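Local coordinates for protein 2,3-bisphosphoglycerate-independent phosphoglycerate mutase (Pyrococcus horikoshii, PDB 2ZKT) that probably interconverts 2-phosphoglycerate and 3-phosphoglycerate in glycolysis, as a metal-binding mutase of the kind that needs no 2,3-bisphosphoglycerate, at residues Ser66-Asp71 with Phe296-Phe301; Leu254-Ala259 with Phe264-Pro269; Asp38-Ile43 with Tyr329-Val334; Gly358-Leu363 with Leu388-Gly393. One frame throughout, in Å; residues are numbered along the deposited sequence.

Contact 1 (Ser66-Asp71 with Phe296-Phe301); sequences SIFGYD and FVFLHF
Phe-68 drives the edge of its ring into the face of Phe-298, a T-shaped pair with centroids 5.0 Å apart and planes at 72°. The two CA atoms are 9.3 Å apart, and the two rings together fill that distance, which suits a pair of phenylalanines. CB and CG of Phe-68 form the stalk: CG stands anti to the carbonyl carbon (chi1 -70°), which brings the far end of the ring up to the strand. Farther out, CD1 rests against the ring of Phe-264 and CE2 against Val-258 of helix 253-261. The outer edge makes the meeting itself, with Phe-68 CE1 3.8 Å above the Phe-298 plane, over the ring centre, and Phe-68 CZ 3.8 Å from Phe-298 CE2. Phe-298 belongs to an inner strand of the mixed sheet in this alkaline phosphatase-superfamily fold, lying between strands 246-249 and 6-12, and its ring also packs on Ile-11, Ile-250 and Val-255. Phe-68 directly follows helix 60-67, where Gly-69 ends the last turn in a Schellman motif. The positive phi of Gly-69 would press a CB against the preceding carbonyl, which explains the glycine; its N also bonds to Ser-66 O at 2.9 Å.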
loop_
_atom_site.group_PDB
_atom_site.type_symbol
_atom_site.label_atom_id
_atom_site.label_comp_id
_atom_site.label_asym_id
_atom_site.label_seq_id
_atom_site.Cartn_x
_atom_site.Cartn_y
_atom_site.Cartn_z
ATOM N N SER B 66 -1.919 -10.255 26.704
ATOM C CA SER B 66 -2.872 -11.071 25.960
ATOM C C SER B 66 -2.210 -11.745 24.749
ATOM O O SER B 66 -2.322 -12.949 24.546
ATOM C CB SER B 66 -4.021 -10.158 25.503
ATOM O OG SER B 66 -5.009 -10.925 24.816
ATOM N N ILE B 67 -1.502 -10.956 23.942
ATOM C CA ILE B 67 -0.807 -11.459 22.760
ATOM C C ILE B 67 0.193 -12.567 23.127
ATOM O O ILE B 67 0.376 -13.513 22.356
ATOM C CB ILE B 67 -0.048 -10.312 22.045
ATOM C CG1 ILE B 67 -1.052 -9.283 21.490
ATOM C CG2 ILE B 67 0.844 -10.866 20.945
ATOM C CD1 ILE B 67 -2.006 -9.812 20.420
ATOM N N PHE B 68 0.838 -12.454 24.295
ATOM C CA PHE B 68 1.811 -13.475 24.710
ATOM C C PHE B 68 1.154 -14.762 25.218
ATOM O O PHE B 68 1.854 -15.734 25.534
ATOM C CB PHE B 68 2.772 -12.922 25.782
ATOM C CG PHE B 68 3.733 -11.886 25.255
ATOM C CD1 PHE B 68 4.481 -12.135 24.103
ATOM C CD2 PHE B 68 3.874 -10.655 25.899
ATOM C CE1 PHE B 68 5.365 -11.160 23.592
ATOM C CE2 PHE B 68 4.741 -9.677 25.413
ATOM C CZ PHE B 68 5.492 -9.923 24.252
ATOM N N GLY B 69 -0.182 -14.759 25.306
ATOM C CA GLY B 69 -0.918 -15.945 25.737
ATOM C C GLY B 69 -1.552 -15.923 27.121
ATOM O O GLY B 69 -2.033 -16.952 27.608
ATOM N N TYR B 70 -1.574 -14.761 27.767
ATOM C CA TYR B 70 -2.143 -14.669 29.111
ATOM C C TYR B 70 -3.495 -13.966 29.118
ATOM O O TYR B 70 -3.848 -13.249 28.175
ATOM C CB TYR B 70 -1.177 -13.902 30.035
ATOM C CG TYR B 70 0.188 -14.556 30.169
ATOM C CD1 TYR B 70 0.383 -15.660 31.021
ATOM C CD2 TYR B 70 1.266 -14.113 29.403
ATOM C CE1 TYR B 70 1.617 -16.300 31.101
ATOM C CE2 TYR B 70 2.508 -14.750 29.470
ATOM C CZ TYR B 70 2.680 -15.841 30.318
ATOM O OH TYR B 70 3.914 -16.457 30.386
ATOM N N ASP B 71 -4.245 -14.182 30.198
ATOM C CA ASP B 71 -5.543 -13.536 30.375
ATOM C C ASP B 71 -5.243 -12.220 31.107
ATOM O O ASP B 71 -4.866 -12.222 32.285
ATOM C CB ASP B 71 -6.476 -14.421 31.222
ATOM C CG ASP B 71 -7.822 -13.763 31.502
ATOM O OD1 ASP B 71 -7.866 -12.801 32.307
ATOM O OD2 ASP B 71 -8.834 -14.204 30.911
ATOM N N PHE B 296 11.202 -19.324 19.492
ATOM C CA PHE B 296 10.130 -18.352 19.296
ATOM C C PHE B 296 10.706 -16.938 19.306
ATOM O O PHE B 296 11.409 -16.551 20.255
ATOM C CB PHE B 296 9.097 -18.490 20.427
ATOM C CG PHE B 296 7.785 -17.819 20.136
ATOM C CD1 PHE B 296 6.804 -18.473 19.383
ATOM C CD2 PHE B 296 7.534 -16.521 20.587
ATOM C CE1 PHE B 296 5.598 -17.847 19.083
ATOM C CE2 PHE B 296 6.323 -15.885 20.291
ATOM C CZ PHE B 296 5.358 -16.545 19.540
ATOM N N VAL B 297 10.406 -16.167 18.255
ATOM C CA VAL B 297 10.888 -14.793 18.159
ATOM C C VAL B 297 9.719 -13.821 18.009
ATOM O O VAL B 297 8.794 -14.047 17.215
ATOM C CB VAL B 297 11.878 -14.615 16.950
ATOM C CG1 VAL B 297 12.176 -13.137 16.709
ATOM C CG2 VAL B 297 13.188 -15.360 17.238
ATOM N N PHE B 298 9.771 -12.739 18.783
ATOM C CA PHE B 298 8.742 -11.703 18.771
ATOM C C PHE B 298 9.352 -10.398 18.233
ATOM O O PHE B 298 10.405 -9.959 18.693
ATOM C CB PHE B 298 8.217 -11.500 20.206
ATOM C CG PHE B 298 7.316 -10.306 20.368
ATOM C CD1 PHE B 298 6.054 -10.272 19.764
ATOM C CD2 PHE B 298 7.735 -9.202 21.111
ATOM C CE1 PHE B 298 5.220 -9.148 19.899
ATOM C CE2 PHE B 298 6.908 -8.068 21.251
ATOM C CZ PHE B 298 5.650 -8.042 20.644
ATOM N N LEU B 299 8.693 -9.783 17.255
ATOM C CA LEU B 299 9.171 -8.532 16.659
ATOM C C LEU B 299 8.094 -7.453 16.806
ATOM O O LEU B 299 6.934 -7.653 16.420
ATOM C CB LEU B 299 9.499 -8.749 15.171
ATOM C CG LEU B 299 9.836 -7.516 14.315
ATOM C CD1 LEU B 299 10.975 -6.719 14.931
ATOM C CD2 LEU B 299 10.212 -7.973 12.915
ATOM N N HIS B 300 8.484 -6.310 17.363
ATOM C CA HIS B 300 7.551 -5.206 17.576
ATOM C C HIS B 300 7.927 -3.968 16.741
ATOM O O HIS B 300 9.104 -3.629 16.612
ATOM C CB HIS B 300 7.523 -4.876 19.075
ATOM C CG HIS B 300 6.427 -3.936 19.478
ATOM N ND1 HIS B 300 6.539 -2.564 19.360
ATOM C CD2 HIS B 300 5.198 -4.171 20.003
ATOM C CE1 HIS B 300 5.424 -1.992 19.798
ATOM N NE2 HIS B 300 4.596 -2.946 20.195
ATOM N N PHE B 301 6.916 -3.316 16.164
ATOM C CA PHE B 301 7.094 -2.107 15.340
ATOM C C PHE B 301 6.082 -1.099 15.879
ATOM O O PHE B 301 4.882 -1.265 15.677
ATOM C CB PHE B 301 6.789 -2.424 13.867
ATOM C CG PHE B 301 7.019 -1.265 12.929
ATOM C CD1 PHE B 301 8.316 -0.799 12.675
ATOM C CD2 PHE B 301 5.939 -0.641 12.291
ATOM C CE1 PHE B 301 8.532 0.269 11.797
ATOM C CE2 PHE B 301 6.141 0.430 11.412
ATOM C CZ PHE B 301 7.443 0.887 11.159
#

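Contact 2 (Leu254-Ala259 with Phe264-Pro269); sequences LVKGVA and FDVYTP
In the beta-alpha-beta unit formed by strand 246-249, helix 253-261 and strand 265-267, Ala-259 and Lys-256 of the helix receive Phe-264, Val-266 and Thr-268 of the returning chain. The turn between helix and strand is tied by Phe-264 N, which donates to Ala-259 O over 2.9 Å; the bond is nearly straight at the hydrogen (164°), although the donor sits 34° off the carbonyl plane. The same oxygen lies at the edge of the Phe-264 ring, 3.5 Å from Phe-264 CD1. Ala-259 is small enough for the strand to come close: its CB lies 3.7 Å from Val-266 CG2 and 4.0 Å from Phe-264 CB. Val-266 splits its branches, CG2 against Ala-259 and CG1 against the aliphatic part of Lys-256. In this way the crossover helix packs on the strand it leads into, which is outermost in the mixed sheet of the chain. The Lys-256 chain crosses Val-266 at about a right angle, with CE 3.9 Å from Val-266 CG1. A bend at chi3 (57°) also brings Lys-256 CE to 3.6 Å from Thr-268 OG1, a hydroxyl hydrogen-bonded to Ile-250 O. With a serine in place of Lys-256 the methylene arm is gone, and Val-266 CG1 and Thr-268 would probably lose much of their cover on the helix side.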
loop_
_atom_site.group_PDB
_atom_site.type_symbol
_atom_site.label_atom_id
_atom_site.label_comp_id
_atom_site.label_asym_id
_atom_site.label_seq_id
_atom_site.Cartn_x
_atom_site.Cartn_y
_atom_site.Cartn_z
ATOM N N LEU B 254 7.846 0.159 27.477
ATOM C CA LEU B 254 6.722 -0.590 28.034
ATOM C C LEU B 254 6.563 -2.014 27.486
ATOM O O LEU B 254 6.231 -2.940 28.235
ATOM C CB LEU B 254 5.420 0.195 27.827
ATOM C CG LEU B 254 4.171 -0.416 28.473
ATOM C CD1 LEU B 254 4.421 -0.685 29.952
ATOM C CD2 LEU B 254 2.987 0.528 28.289
ATOM N N VAL B 255 6.805 -2.202 26.189
ATOM C CA VAL B 255 6.658 -3.528 25.604
ATOM C C VAL B 255 7.857 -4.415 25.935
ATOM O O VAL B 255 7.707 -5.638 26.099
ATOM C CB VAL B 255 6.444 -3.441 24.068
ATOM C CG1 VAL B 255 6.380 -4.843 23.454
ATOM C CG2 VAL B 255 5.146 -2.681 23.777
ATOM N N LYS B 256 9.042 -3.813 26.036
ATOM C CA LYS B 256 10.244 -4.574 26.386
ATOM C C LYS B 256 10.031 -5.099 27.811
ATOM O O LYS B 256 10.447 -6.216 28.150
ATOM C CB LYS B 256 11.482 -3.673 26.368
ATOM C CG LYS B 256 11.802 -3.056 25.014
ATOM C CD LYS B 256 12.925 -2.041 25.143
ATOM C CE LYS B 256 14.174 -2.679 25.749
ATOM N NZ LYS B 256 15.238 -1.667 26.016
ATOM N N GLY B 257 9.367 -4.273 28.630
ATOM C CA GLY B 257 9.089 -4.630 30.018
ATOM C C GLY B 257 8.181 -5.841 30.144
ATOM O O GLY B 257 8.484 -6.795 30.871
ATOM N N VAL B 258 7.054 -5.811 29.430
ATOM C CA VAL B 258 6.124 -6.933 29.468
ATOM C C VAL B 258 6.846 -8.190 28.988
ATOM O O VAL B 258 6.791 -9.236 29.632
ATOM C CB VAL B 258 4.887 -6.666 28.568
ATOM C CG1 VAL B 258 3.999 -7.914 28.521
ATOM C CG2 VAL B 258 4.099 -5.463 29.113
ATOM N N ALA B 259 7.537 -8.086 27.853
ATOM C CA ALA B 259 8.255 -9.229 27.304
ATOM C C ALA B 259 9.246 -9.792 28.324
ATOM O O ALA B 259 9.347 -11.012 28.496
ATOM C CB ALA B 259 8.977 -8.824 26.032
ATOM N N PHE B 264 11.114 -13.272 28.122
ATOM C CA PHE B 264 11.819 -13.137 26.844
ATOM C C PHE B 264 13.198 -12.493 27.010
ATOM O O PHE B 264 13.435 -11.752 27.975
ATOM C CB PHE B 264 10.991 -12.280 25.870
ATOM C CG PHE B 264 9.852 -13.017 25.226
ATOM C CD1 PHE B 264 8.695 -13.315 25.951
ATOM C CD2 PHE B 264 9.932 -13.420 23.890
ATOM C CE1 PHE B 264 7.635 -13.998 25.347
ATOM C CE2 PHE B 264 8.877 -14.105 23.281
ATOM C CZ PHE B 264 7.730 -14.395 24.006
ATOM N N ASP B 265 14.108 -12.794 26.077
ATOM C CA ASP B 265 15.442 -12.185 26.081
ATOM C C ASP B 265 15.294 -11.020 25.094
ATOM O O ASP B 265 15.398 -11.207 23.883
ATOM C CB ASP B 265 16.517 -13.164 25.569
ATOM C CG ASP B 265 16.845 -14.261 26.573
ATOM O OD1 ASP B 265 16.643 -14.044 27.789
ATOM O OD2 ASP B 265 17.326 -15.338 26.153
ATOM N N VAL B 266 15.046 -9.819 25.611
ATOM C CA VAL B 266 14.837 -8.669 24.738
ATOM C C VAL B 266 16.089 -8.048 24.112
ATOM O O VAL B 266 17.117 -7.870 24.768
ATOM C CB VAL B 266 14.024 -7.575 25.483
ATOM C CG1 VAL B 266 13.841 -6.346 24.595
ATOM C CG2 VAL B 266 12.659 -8.143 25.876
ATOM N N TYR B 267 15.976 -7.732 22.820
ATOM C CA TYR B 267 17.055 -7.126 22.047
ATOM C C TYR B 267 16.550 -5.848 21.397
ATOM O O TYR B 267 15.386 -5.764 20.987
ATOM C CB TYR B 267 17.526 -8.070 20.938
ATOM C CG TYR B 267 18.177 -9.339 21.439
ATOM C CD1 TYR B 267 17.406 -10.460 21.760
ATOM C CD2 TYR B 267 19.564 -9.425 21.591
ATOM C CE1 TYR B 267 17.996 -11.633 22.218
ATOM C CE2 TYR B 267 20.171 -10.603 22.053
ATOM C CZ TYR B 267 19.380 -11.705 22.363
ATOM O OH TYR B 267 19.964 -12.875 22.817
ATOM N N THR B 268 17.435 -4.858 21.308
ATOM C CA THR B 268 17.121 -3.582 20.676
ATOM C C THR B 268 18.320 -3.298 19.772
ATOM O O THR B 268 19.318 -2.725 20.207
ATOM C CB THR B 268 16.992 -2.453 21.712
ATOM O OG1 THR B 268 16.126 -2.871 22.784
ATOM C CG2 THR B 268 16.419 -1.198 21.055
ATOM N N PRO B 269 18.239 -3.715 18.496
ATOM C CA PRO B 269 19.346 -3.493 17.558
ATOM C C PRO B 269 19.636 -2.013 17.306
ATOM O O PRO B 269 18.806 -1.143 17.597
ATOM C CB PRO B 269 18.870 -4.223 16.299
ATOM C CG PRO B 269 17.395 -3.990 16.339
ATOM C CD PRO B 269 17.064 -4.274 17.794
#

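Contact 3 (Asp38-Ile43 with Tyr329-Val334); sequences DKLAEI and YILDHV. With CA (calcium ion), chain F.
Leu-40 and Leu-331 both hold CG anti to the carbonyl carbon (chi1 -73° and -65°), which aims the two isobutyl groups at each other from facing helices. They meet tip to tip: Leu-331 CD1 is 3.8 Å from Leu-40 CG, and Leu-331 CD2 is 3.9 Å from Leu-40 CD2. Branched ends suit a gap in which the nearest CA atoms are still 9.4 Å apart. Lys-39 passes Leu-331 in the opposite direction, its CE 4.1 Å from Leu-331 CD1, so that the end of its aliphatic chain brushes the leucine; Lys-39 also packs on Asn-24 of the second subunit. Helices 35-43 and 313-331 both lie on the mixed sheet, Leu-40 on Leu-364 and Ala-366 of strand 361-366, and Ile-330 on Leu-8 and Ile-10 of strand 6-12. Were Leu-40 an alanine, CG and both methyls would be missing and Leu-331 would probably face a gap where the two methyls had met its own. Helix 35-43 also carries a calcium site near its last turn: Glu-42 O binds the calcium ion at 2.4 Å, alongside Thr-372 OG1, Asp-373 O and waters. The Glu-42 carboxylate acts from the second shell, since its OE2 is 3.7 Å from the calcium ion and takes a 2.6 Å bond from water 2, itself a calcium ligand.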
loop_
_atom_site.group_PDB
_atom_site.type_symbol
_atom_site.label_atom_id
_atom_site.label_comp_id
_atom_site.label_asym_id
_atom_site.label_seq_id
_atom_site.Cartn_x
_atom_site.Cartn_y
_atom_site.Cartn_z
ATOM N N ASP B 38 0.088 -9.455 1.734
ATOM C CA ASP B 38 -0.965 -10.001 0.859
ATOM C C ASP B 38 -0.558 -11.405 0.382
ATOM O O ASP B 38 -1.401 -12.297 0.249
ATOM C CB ASP B 38 -1.197 -9.112 -0.381
ATOM C CG ASP B 38 -1.796 -7.743 -0.031
ATOM O OD1 ASP B 38 -2.008 -7.474 1.180
ATOM O OD2 ASP B 38 -2.048 -6.940 -0.973
ATOM N N LYS B 39 0.735 -11.588 0.110
ATOM C CA LYS B 39 1.248 -12.881 -0.333
ATOM C C LYS B 39 1.056 -13.897 0.801
ATOM O O LYS B 39 0.601 -15.028 0.577
ATOM C CB LYS B 39 2.742 -12.761 -0.679
ATOM C CG LYS B 39 3.398 -14.081 -1.061
ATOM C CD LYS B 39 4.741 -14.259 -0.350
ATOM C CE LYS B 39 5.759 -13.203 -0.796
ATOM N NZ LYS B 39 7.038 -13.795 -1.304
ATOM N N LEU B 40 1.408 -13.485 2.021
ATOM C CA LEU B 40 1.266 -14.361 3.185
ATOM C C LEU B 40 -0.210 -14.672 3.486
ATOM O O LEU B 40 -0.556 -15.811 3.839
ATOM C CB LEU B 40 1.933 -13.716 4.410
ATOM C CG LEU B 40 3.468 -13.720 4.407
ATOM C CD1 LEU B 40 3.984 -12.976 5.650
ATOM C CD2 LEU B 40 3.977 -15.164 4.389
ATOM N N ALA B 41 -1.079 -13.664 3.342
ATOM C CA ALA B 41 -2.507 -13.884 3.577
ATOM C C ALA B 41 -3.012 -14.861 2.517
ATOM O O ALA B 41 -3.904 -15.684 2.767
ATOM C CB ALA B 41 -3.279 -12.563 3.470
ATOM N N GLU B 42 -2.423 -14.777 1.330
ATOM C CA GLU B 42 -2.845 -15.634 0.234
ATOM C C GLU B 42 -2.545 -17.110 0.479
ATOM O O GLU B 42 -3.397 -17.946 0.242
ATOM C CB GLU B 42 -2.217 -15.145 -1.079
ATOM C CG GLU B 42 -2.854 -15.717 -2.348
ATOM C CD GLU B 42 -2.423 -17.149 -2.633
ATOM O OE1 GLU B 42 -1.192 -17.389 -2.726
ATOM O OE2 GLU B 42 -3.305 -18.032 -2.769
ATOM N N ILE B 43 -1.349 -17.448 0.961
ATOM C CA ILE B 43 -1.043 -18.865 1.217
ATOM C C ILE B 43 -1.355 -19.245 2.674
ATOM O O ILE B 43 -1.256 -20.417 3.065
ATOM C CB ILE B 43 0.456 -19.210 0.894
ATOM C CG1 ILE B 43 1.393 -18.124 1.438
ATOM C CG2 ILE B 43 0.653 -19.319 -0.609
ATOM C CD1 ILE B 43 1.660 -18.204 2.909
ATOM N N TYR B 329 11.851 -8.536 3.758
ATOM C CA TYR B 329 13.243 -8.921 3.991
ATOM C C TYR B 329 13.267 -10.278 4.719
ATOM O O TYR B 329 13.936 -11.223 4.280
ATOM C CB TYR B 329 13.957 -7.865 4.852
ATOM C CG TYR B 329 15.365 -8.270 5.253
ATOM C CD1 TYR B 329 16.444 -8.114 4.368
ATOM C CD2 TYR B 329 15.610 -8.866 6.494
ATOM C CE1 TYR B 329 17.727 -8.547 4.714
ATOM C CE2 TYR B 329 16.886 -9.308 6.849
ATOM C CZ TYR B 329 17.942 -9.148 5.958
ATOM O OH TYR B 329 19.196 -9.613 6.307
ATOM N N ILE B 330 12.527 -10.370 5.831
ATOM C CA ILE B 330 12.469 -11.605 6.609
ATOM C C ILE B 330 12.064 -12.806 5.764
ATOM O O ILE B 330 12.674 -13.877 5.867
ATOM C CB ILE B 330 11.476 -11.492 7.792
ATOM C CG1 ILE B 330 11.949 -10.406 8.767
ATOM C CG2 ILE B 330 11.358 -12.836 8.500
ATOM C CD1 ILE B 330 10.923 -10.042 9.837
ATOM N N LEU B 331 11.030 -12.639 4.936
ATOM C CA LEU B 331 10.563 -13.738 4.091
ATOM C C LEU B 331 11.644 -14.246 3.130
ATOM O O LEU B 331 11.652 -15.432 2.770
ATOM C CB LEU B 331 9.321 -13.313 3.283
ATOM C CG LEU B 331 8.046 -12.994 4.082
ATOM C CD1 LEU B 331 6.896 -12.727 3.116
ATOM C CD2 LEU B 331 7.697 -14.164 5.006
ATOM N N ASP B 332 12.551 -13.355 2.718
ATOM C CA ASP B 332 13.624 -13.736 1.791
ATOM C C ASP B 332 14.750 -14.513 2.464
ATOM O O ASP B 332 15.636 -15.034 1.784
ATOM C CB ASP B 332 14.234 -12.499 1.107
ATOM C CG ASP B 332 13.293 -11.858 0.099
ATOM O OD1 ASP B 332 12.588 -12.609 -0.617
ATOM O OD2 ASP B 332 13.266 -10.608 0.009
ATOM N N HIS B 333 14.714 -14.596 3.797
ATOM C CA HIS B 333 15.769 -15.299 4.530
ATOM C C HIS B 333 15.275 -16.425 5.431
ATOM O O HIS B 333 16.043 -16.939 6.249
ATOM C CB HIS B 333 16.568 -14.298 5.374
ATOM C CG HIS B 333 17.270 -13.253 4.558
ATOM N ND1 HIS B 333 16.849 -11.936 4.505
ATOM C CD2 HIS B 333 18.388 -13.321 3.787
ATOM C CE1 HIS B 333 17.675 -11.239 3.736
ATOM N NE2 HIS B 333 18.618 -12.056 3.289
ATOM N N VAL B 334 14.007 -16.813 5.296
ATOM C CA VAL B 334 13.470 -17.894 6.129
ATOM C C VAL B 334 12.626 -18.873 5.322
ATOM O O VAL B 334 12.031 -18.509 4.303
ATOM C CB VAL B 334 12.591 -17.348 7.294
ATOM C CG1 VAL B 334 13.364 -16.303 8.086
ATOM C CG2 VAL B 334 11.282 -16.767 6.746
HETATM CA CA CA F . -5.419 -19.209 -0.014
HETATM O O HOH W 1 -5.603 -17.515 2.313
HETATM O O HOH W 2 -4.197 -20.180 -1.500
HETATM O O HOH W 3 -6.141 -17.309 -1.044
#

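Contact 4 (Gly358-Leu363 with Leu388-Gly393); sequences GDPVPL and LGRIRG
Arg-390 NE forms a salt bridge with Asp-50 OD2 of strand 45-50, and the guanidinium lies with one face over Pro-360. The proline CG stands 3.9 Å above the guanidinium plane, offset toward the rim, and Arg-390 NH2 comes to 3.8 Å from Pro-360 CD. The arginine gets there by full extension, with CG anti to the backbone N (chi1 -180°) and the chain straight on to NE. Proline suits the place because its compact hydrocarbon ring can lie against a flat cation while leaving NE to its salt bridge with Asp-50. At the other end of the contact everything is apolar. Leu-363 CD2 lies 3.7 Å from Ile-391 CD1 and 4.1 Å from Leu-388 CD1, and the leucine crosses both partners at about a right angle. Ile-391 reaches it because CG1 sits between the backbone N and the carbonyl carbon (chi1 66°). Between Leu-388 and Ile-391 the chain turns a corner at Arg-390, just after Gly-389, whose positive phi (75°) is easily borne without a side chain. No hydrogen bond joins the two segments, since strand 45-50 runs between them: Val-361 pairs with Gln-49 on one flank and Ile-391 with Gln-48 on the other. Side chains thus bridge over a middle strand to join its two neighbours, at the end of the mixed sheet where strand 391-392 is outermost, in a fold of the alkaline phosphatase superfamily.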
loop_
_atom_site.group_PDB
_atom_site.type_symbol
_atom_site.label_atom_id
_atom_site.label_comp_id
_atom_site.label_asym_id
_atom_site.label_seq_id
_atom_site.Cartn_x
_atom_site.Cartn_y
_atom_site.Cartn_z
ATOM N N GLY B 358 -11.744 -0.399 20.597
ATOM C CA GLY B 358 -12.040 -1.783 20.914
ATOM C C GLY B 358 -12.226 -2.624 19.655
ATOM O O GLY B 358 -12.460 -3.834 19.746
ATOM N N ASP B 359 -12.130 -1.990 18.485
ATOM C CA ASP B 359 -12.266 -2.701 17.210
ATOM C C ASP B 359 -11.274 -3.879 17.158
ATOM O O ASP B 359 -10.101 -3.719 17.484
ATOM C CB ASP B 359 -11.987 -1.757 16.030
ATOM C CG ASP B 359 -12.921 -0.559 16.002
ATOM O OD1 ASP B 359 -14.134 -0.748 15.737
ATOM O OD2 ASP B 359 -12.442 0.573 16.254
ATOM N N PRO B 360 -11.746 -5.073 16.753
ATOM C CA PRO B 360 -10.878 -6.259 16.667
ATOM C C PRO B 360 -9.729 -5.957 15.701
ATOM O O PRO B 360 -9.809 -5.013 14.925
ATOM C CB PRO B 360 -11.832 -7.360 16.157
ATOM C CG PRO B 360 -12.867 -6.572 15.351
ATOM C CD PRO B 360 -13.107 -5.365 16.244
ATOM N N VAL B 361 -8.672 -6.762 15.741
ATOM C CA VAL B 361 -7.516 -6.504 14.899
ATOM C C VAL B 361 -7.259 -7.598 13.869
ATOM O O VAL B 361 -7.333 -8.788 14.173
ATOM C CB VAL B 361 -6.245 -6.336 15.780
ATOM C CG1 VAL B 361 -5.054 -5.909 14.920
ATOM C CG2 VAL B 361 -6.504 -5.312 16.871
ATOM N N PRO B 362 -6.933 -7.200 12.627
ATOM C CA PRO B 362 -6.674 -8.212 11.599
ATOM C C PRO B 362 -5.487 -9.072 12.013
ATOM O O PRO B 362 -4.509 -8.579 12.590
ATOM C CB PRO B 362 -6.414 -7.372 10.335
ATOM C CG PRO B 362 -5.903 -6.075 10.888
ATOM C CD PRO B 362 -6.778 -5.835 12.086
ATOM N N LEU B 363 -5.595 -10.367 11.715
ATOM C CA LEU B 363 -4.572 -11.343 12.069
ATOM C C LEU B 363 -4.317 -12.301 10.910
ATOM O O LEU B 363 -5.247 -12.730 10.235
ATOM C CB LEU B 363 -5.048 -12.167 13.286
ATOM C CG LEU B 363 -4.316 -13.487 13.614
ATOM C CD1 LEU B 363 -2.832 -13.198 13.887
ATOM C CD2 LEU B 363 -4.953 -14.160 14.832
ATOM N N LEU B 388 -9.886 -18.421 10.401
ATOM C CA LEU B 388 -9.611 -18.528 11.847
ATOM C C LEU B 388 -10.800 -18.040 12.664
ATOM O O LEU B 388 -10.933 -18.377 13.854
ATOM C CB LEU B 388 -8.378 -17.707 12.258
ATOM C CG LEU B 388 -6.983 -18.227 11.859
ATOM C CD1 LEU B 388 -5.894 -17.180 12.209
ATOM C CD2 LEU B 388 -6.728 -19.552 12.586
ATOM N N GLY B 389 -11.660 -17.244 12.020
ATOM C CA GLY B 389 -12.824 -16.695 12.699
ATOM C C GLY B 389 -12.428 -15.568 13.646
ATOM O O GLY B 389 -11.324 -15.028 13.556
ATOM N N ARG B 390 -13.330 -15.211 14.560
ATOM C CA ARG B 390 -13.069 -14.147 15.529
ATOM C C ARG B 390 -12.609 -14.797 16.842
ATOM O O ARG B 390 -13.406 -15.423 17.550
ATOM C CB ARG B 390 -14.336 -13.315 15.760
ATOM C CG ARG B 390 -14.149 -12.180 16.757
ATOM C CD ARG B 390 -15.292 -11.164 16.672
ATOM N NE ARG B 390 -14.994 -9.953 17.446
ATOM C CZ ARG B 390 -15.692 -8.818 17.377
ATOM N NH1 ARG B 390 -16.747 -8.712 16.566
ATOM N NH2 ARG B 390 -15.331 -7.780 18.124
ATOM N N ILE B 391 -11.321 -14.646 17.156
ATOM C CA ILE B 391 -10.735 -15.235 18.366
ATOM C C ILE B 391 -10.207 -14.164 19.335
ATOM O O ILE B 391 -10.285 -12.959 19.043
ATOM C CB ILE B 391 -9.557 -16.153 17.982
ATOM C CG1 ILE B 391 -8.423 -15.317 17.373
ATOM C CG2 ILE B 391 -10.011 -17.181 16.964
ATOM C CD1 ILE B 391 -7.312 -16.158 16.781
ATOM N N ARG B 392 -9.681 -14.605 20.482
ATOM C CA ARG B 392 -9.114 -13.694 21.485
ATOM C C ARG B 392 -7.604 -13.597 21.242
ATOM O O ARG B 392 -6.982 -14.511 20.672
ATOM C CB ARG B 392 -9.348 -14.203 22.929
ATOM C CG ARG B 392 -10.795 -14.127 23.431
ATOM C CD ARG B 392 -11.318 -12.690 23.494
ATOM N NE ARG B 392 -12.785 -12.665 23.531
ATOM C CZ ARG B 392 -13.517 -12.798 24.637
ATOM N NH1 ARG B 392 -12.923 -12.950 25.820
ATOM N NH2 ARG B 392 -14.846 -12.804 24.555
ATOM N N GLY B 393 -7.022 -12.488 21.697
ATOM C CA GLY B 393 -5.595 -12.281 21.530
ATOM C C GLY B 393 -4.781 -13.376 22.194
ATOM O O GLY B 393 -3.732 -13.754 21.674
#

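How the contacts relate
From the N terminus, 38-43 opens contact 3 and 66-71 opens contact 1; both wait while the chain builds the separate antiparallel sheet and returns. Contact 2 then opens and closes within one short helix-to-strand turn. Strand 296-301 next closes contact 1 and 329-334 closes contact 3, so contact 2 lies within contact 1 and contact 1 within contact 3. Contact 4 follows in series, and no loops cross. Contacts 1 and 2 touch directly, mainly through aromatic and valine side chains, with centres about 10 Å apart. Contact 1 also touches contact 3, through Leu-299 and Ile-330, and contact 4, through Ser-66 and Gly-393. Contacts 2 and 4 reach the two outermost strands of the mixed sheet, their centres about 24 Å apart.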